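Local coordinates for protein putative fimbriae assembly chaperone (Salmonella typhimurium, PDB 2CO7) that acts as a periplasmic folding chaperone of the pilus chaperone family, probably holding Saf fimbrial subunits in a stable form before their assembly, at residues A50-K53 with S54-A57; K136-P139 with E140-A143. All coordinates share one frame; numbering follows the deposited sequence. Where two conformers were deposited one is given.

Contact 1 (A50-K53 with S54-A57); sequences AADK and SSPA
Carboxylate oxygen OD2 of D52 is gripped by two consecutive backbone amides. S55 N lies 2.8 Å from D52 OD2 on its syn side in a nearly straight bond of 170°, while S54 N, 2.9 Å from the same OD2, comes down from above the carboxylate plane, 39° out of it. Both donors stand over one face. The other oxygen does a separate job: D52 OD1 offers its syn lone pair to S55 OG at 2.7 Å, so both oxygens are engaged and the carboxylate can hardly rotate. Aspartate suits the place because its short side chain, with CG held between its own N and C (chi1 63°), folds back over the next residues. A negative group there would probably be favoured by the converging N-H dipoles.

Besides these bonds, the loop is closed by the backbone. A50 N donates to S55 O at 2.7 Å, and K53 N bonds to A50 O at 2.9 Å, completing the type I turn A50-K53. K53 then takes a left-handed backbone conformation, which turns the chain so that S54 N and S55 N come back over the D52 carboxylate. The small methyl groups of A50 and A57 pack against the backbone of the loop: A50 CB rests 3.6 Å from P56 O, and A57 CB lies 3.9 Å from A50 N.

K53 sends its extended chain away from the loop to a cation-pi contact with an aromatic residue of the other protein chain, and S54 OG bonds to that chain's backbone. A51 O receives W94 NE1 from strand 91-100. An Asx turn begun by D52 thus overlaps the end of the type I beta turn A50-K53, at the loop joining antiparallel strands 42-50 and 59-68 of the immunoglobulin-like, PapD-type N-terminal domain.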
ATOM      1  N   ALA B  50      -0.552 -10.922  -8.468  1.00 17.75           N
ATOM      2  CA  ALA B  50      -0.754 -10.336  -9.798  1.00 17.53           C
ATOM      3  C   ALA B  50      -1.191  -8.870  -9.617  1.00 17.72           C
ATOM      4  O   ALA B  50      -1.378  -8.407  -8.452  1.00 19.12           O
ATOM      5  CB  ALA B  50      -1.822 -11.126 -10.539  1.00 17.15           C
ATOM      6  N   ALA B  51      -1.338  -8.131 -10.726  1.00 17.91           N
ATOM      7  CA  ALA B  51      -1.761  -6.703 -10.642  1.00 19.01           C
ATOM      8  C   ALA B  51      -3.033  -6.479  -9.811  1.00 19.86           C
ATOM      9  O   ALA B  51      -3.179  -5.427  -9.154  1.00 20.94           O
ATOM     10  CB  ALA B  51      -1.922  -6.093 -12.067  1.00 18.03           C
ATOM     11  N   ASP B  52      -3.977  -7.434  -9.831  1.00 19.22           N
ATOM     12  CA  ASP B  52      -5.248  -7.291  -9.077  1.00 19.52           C
ATOM     13  C   ASP B  52      -5.120  -7.477  -7.553  1.00 20.04           C
ATOM     14  O   ASP B  52      -6.129  -7.480  -6.806  1.00 19.83           O
ATOM     15  CB  ASP B  52      -6.324  -8.257  -9.636  1.00 19.43           C
ATOM     16  CG  ASP B  52      -5.944  -9.720  -9.472  1.00 20.18           C
ATOM     17  OD1 ASP B  52      -6.592 -10.579 -10.110  1.00 20.77           O
ATOM     18  OD2 ASP B  52      -4.999 -10.033  -8.699  1.00 18.03           O
ATOM     19  N   LYS B  53      -3.874  -7.679  -7.127  1.00 20.03           N
ATOM     20  CA  LYS B  53      -3.458  -7.842  -5.717  1.00 21.14           C
ATOM     21  C   LYS B  53      -3.938  -9.134  -5.044  1.00 21.14           C
ATOM     22  O   LYS B  53      -3.797  -9.277  -3.831  1.00 21.83           O
ATOM     23  CB  LYS B  53      -3.891  -6.602  -4.892  1.00 20.85           C
ATOM     24  CG  LYS B  53      -3.247  -5.281  -5.367  1.00 20.03           C
ATOM     25  CD  LYS B  53      -3.898  -4.099  -4.633  1.00 22.16           C
ATOM     26  CE  LYS B  53      -3.200  -2.789  -5.054  1.00 24.68           C
ATOM     27  NZ  LYS B  53      -3.810  -1.627  -4.403  1.00 25.08           N
ATOM     28  N   SER B  54      -4.451 -10.079  -5.825  1.00 20.52           N
ATOM     29  CA  SER B  54      -5.155 -11.238  -5.285  1.00 20.72           C
ATOM     30  C   SER B  54      -4.779 -12.525  -5.981  1.00 20.29           C
ATOM     31  O   SER B  54      -4.627 -13.545  -5.335  1.00 20.68           O
ATOM     32  CB  SER B  54      -6.683 -11.024  -5.427  1.00 21.99           C
ATOM     33  OG  SER B  54      -7.046  -9.715  -4.932  1.00 24.41           O
ATOM     34  N   SER B  55      -4.617 -12.446  -7.299  1.00 19.57           N
ATOM     35  CA  SER B  55      -4.382 -13.614  -8.125  1.00 20.08           C
ATOM     36  C   SER B  55      -2.880 -13.956  -8.013  1.00 19.89           C
ATOM     37  O   SER B  55      -2.064 -13.070  -7.724  1.00 20.03           O
ATOM     38  CB  SER B  55      -4.753 -13.303  -9.580  1.00 19.02           C
ATOM     39  OG  SER B  55      -6.163 -13.233  -9.804  1.00 18.40           O
ATOM     40  N   PRO B  56      -2.512 -15.221  -8.278  1.00 20.08           N
ATOM     41  CA  PRO B  56      -1.088 -15.577  -8.283  1.00 20.42           C
ATOM     42  C   PRO B  56      -0.314 -14.966  -9.447  1.00 19.86           C
ATOM     43  O   PRO B  56      -0.893 -14.600 -10.497  1.00 20.85           O
ATOM     44  CB  PRO B  56      -1.096 -17.117  -8.457  1.00 20.71           C
ATOM     45  CG  PRO B  56      -2.556 -17.554  -8.185  1.00 21.43           C
ATOM     46  CD  PRO B  56      -3.388 -16.370  -8.616  1.00 20.42           C
ATOM     47  N   ALA B  57       0.997 -14.861  -9.261  1.00 20.46           N
ATOM     48  CA  ALA B  57       1.899 -14.352 -10.301  1.00 21.02           C
ATOM     49  C   ALA B  57       3.049 -15.341 -10.464  1.00 21.09           C
ATOM     50  O   ALA B  57       3.378 -16.065  -9.504  1.00 21.58           O
ATOM     51  CB  ALA B  57       2.444 -12.981  -9.907  1.00 21.35           C
TER

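Contact 2 (K136-P139 with E140-A143); sequences KGTP and EDVA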
ATOM      1  N   LYS B 136      11.553  -1.384 -25.237  1.00 13.72           N
ATOM      2  CA  LYS B 136      12.825  -0.646 -25.080  1.00 14.39           C
ATOM      3  C   LYS B 136      12.684   0.692 -24.408  1.00 13.79           C
ATOM      4  O   LYS B 136      11.628   1.304 -24.425  1.00 12.73           O
ATOM      5  CB  LYS B 136      13.500  -0.465 -26.441  1.00 15.52           C
ATOM      6  CG  LYS B 136      13.645  -1.753 -27.240  1.00 15.76           C
ATOM      7  CD  LYS B 136      14.620  -2.730 -26.641  1.00 20.85           C
ATOM      8  CE  LYS B 136      14.992  -3.782 -27.683  1.00 23.03           C
ATOM      9  NZ  LYS B 136      15.666  -4.977 -27.093  1.00 25.44           N
ATOM     10  N   GLY B 137      13.779   1.143 -23.808  1.00 13.48           N
ATOM     11  CA  GLY B 137      13.780   2.416 -23.102  1.00 14.13           C
ATOM     12  C   GLY B 137      12.956   2.369 -21.820  1.00 13.80           C
ATOM     13  O   GLY B 137      12.749   1.302 -21.218  1.00 14.08           O
ATOM     14  N   THR B 138      12.505   3.550 -21.412  1.00 17.02           N
ATOM     15  CA  THR B 138      11.814   3.731 -20.132  1.00 17.43           C
ATOM     16  C   THR B 138      10.481   4.464 -20.352  1.00 18.47           C
ATOM     17  O   THR B 138      10.301   5.116 -21.392  1.00 18.22           O
ATOM     18  CB  THR B 138      12.673   4.582 -19.183  1.00 17.36           C
ATOM     19  OG1 THR B 138      12.818   5.915 -19.716  1.00 18.19           O
ATOM     20  CG2 THR B 138      14.037   3.963 -18.993  1.00 20.86           C
ATOM     21  N   PRO B 139       9.572   4.394 -19.369  1.00 19.59           N
ATOM     22  CA  PRO B 139       8.327   5.196 -19.465  1.00 20.25           C
ATOM     23  C   PRO B 139       8.641   6.676 -19.701  1.00 20.34           C
ATOM     24  O   PRO B 139       8.012   7.302 -20.553  1.00 21.67           O
ATOM     25  CB  PRO B 139       7.646   4.951 -18.100  1.00 19.98           C
ATOM     26  CG  PRO B 139       8.116   3.470 -17.755  1.00 19.23           C
ATOM     27  CD  PRO B 139       9.596   3.536 -18.164  1.00 19.52           C
ATOM     28  N   GLU B 140       9.628   7.238 -18.993  1.00 20.74           N
ATOM     29  CA  GLU B 140       9.825   8.679 -19.100  0.50 19.98           C
ATOM     30  C   GLU B 140      10.297   9.116 -20.492  1.00 20.39           C
ATOM     31  O   GLU B 140      10.012  10.240 -20.899  1.00 20.35           O
ATOM     32  CB  GLU B 140      10.705   9.221 -17.971  0.50 20.41           C
ATOM     33  CG  GLU B 140      12.184   8.934 -18.107  0.50 19.56           C
ATOM     34  CD  GLU B 140      13.033   9.447 -16.928  0.50 20.09           C
ATOM     35  OE1 GLU B 140      12.649  10.415 -16.229  0.50 16.37           O
ATOM     36  OE2 GLU B 140      14.131   8.886 -16.733  0.50 22.20           O
ATOM     37  N   ASP B 141      10.952   8.213 -21.230  1.00 19.09           N
ATOM     38  CA  ASP B 141      11.324   8.448 -22.614  1.00 20.28           C
ATOM     39  C   ASP B 141      10.135   8.770 -23.512  1.00 20.15           C
ATOM     40  O   ASP B 141      10.288   9.507 -24.467  1.00 19.96           O
ATOM     41  CB  ASP B 141      12.045   7.231 -23.172  1.00 20.98           C
ATOM     42  CG  ASP B 141      13.420   7.029 -22.573  1.00 23.46           C
ATOM     43  OD1 ASP B 141      13.937   5.882 -22.692  1.00 21.83           O
ATOM     44  OD2 ASP B 141      13.996   8.015 -22.008  1.00 19.79           O
ATOM     45  N   VAL B 142       8.978   8.179 -23.199  1.00 21.07           N
ATOM     46  CA  VAL B 142       7.764   8.277 -24.037  1.00 22.42           C
ATOM     47  C   VAL B 142       6.562   8.881 -23.314  1.00 22.70           C
ATOM     48  O   VAL B 142       5.441   8.856 -23.857  1.00 23.50           O
ATOM     49  CB  VAL B 142       7.368   6.899 -24.721  1.00 21.22           C
ATOM     50  CG1 VAL B 142       8.436   6.481 -25.763  1.00 22.53           C
ATOM     51  CG2 VAL B 142       7.181   5.769 -23.706  1.00 22.30           C
ATOM     52  N   ALA B 143       6.770   9.422 -22.110  1.00 23.76           N
ATOM     53  CA  ALA B 143       5.664   9.946 -21.276  1.00 24.88           C
ATOM     54  C   ALA B 143       5.000  11.205 -21.861  1.00 26.54           C
ATOM     55  O   ALA B 143       3.844  11.519 -21.527  1.00 27.39           O
ATOM     56  CB  ALA B 143       6.124  10.195 -19.826  1.00 25.55           C
TER
HETATM   57  O   HOH W   1      14.781   7.496 -18.879  1.00 20.90           O
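One face of the D141 carboxylate is turned to T138. T138 OG1 stands over it, 3.1 Å from D141 CG, and T138 N approaches on that same face, donating to D141 OD1 at 3.0 Å from 50° out of the plane. Beyond OD1, close to the level of the plane, lies G137 CA, 3.5 Å from D141 OD1; G137, with a positive phi of 70° that favours glycine, lets its CA come this close to the oxygen.

The return bond of the pair is weak: D141 N reaches T138 OG1 at 3.3 Å. T138 places OG1 for this by setting it between its own N and carbonyl carbon (chi1 65°), and the hydroxyl also donates to a water 2.7 Å from OG1, which in turn makes a long bond to D141 OD2. Proline suits the first turn of the helix, where its missing N-H costs nothing. P139 O accepts from V142 N at 3.0 Å, the donor lying above the carbonyl plane, and A143 CB packs 3.5 Å from P139 O.

P139 leans on F163, and E140 and A143 touch V205 of strand 201-205. The negative charge of D141 in the first turn would probably also suit the positive end of the helix dipole. T138 at the N-cap and D141 three residues on form a capping box, which starts the short helix 139-142.

Overall arrangement
Following the chain from its N terminus, contact 1 (50-57) closes the loop between strands 42-50 and 59-68, adjacent antiparallel strands of the immunoglobulin-like N-terminal domain. The chain then runs through strands 59-68, 73-80, 91-100 and 116-131 before contact 2 (136-143) opens helix 139-142, whose E140 and A143 touch V205 of strand 201-205. The two are in series, neither enclosing nor crossing the other, with centres about 25 Å apart and nearest atoms about 15 Å apart. Contact 1 faces the partner protein, whereas contact 2 touches no other chain of the assembly and lies in the segment that follows strand 116-131 and leads to strand 147-151.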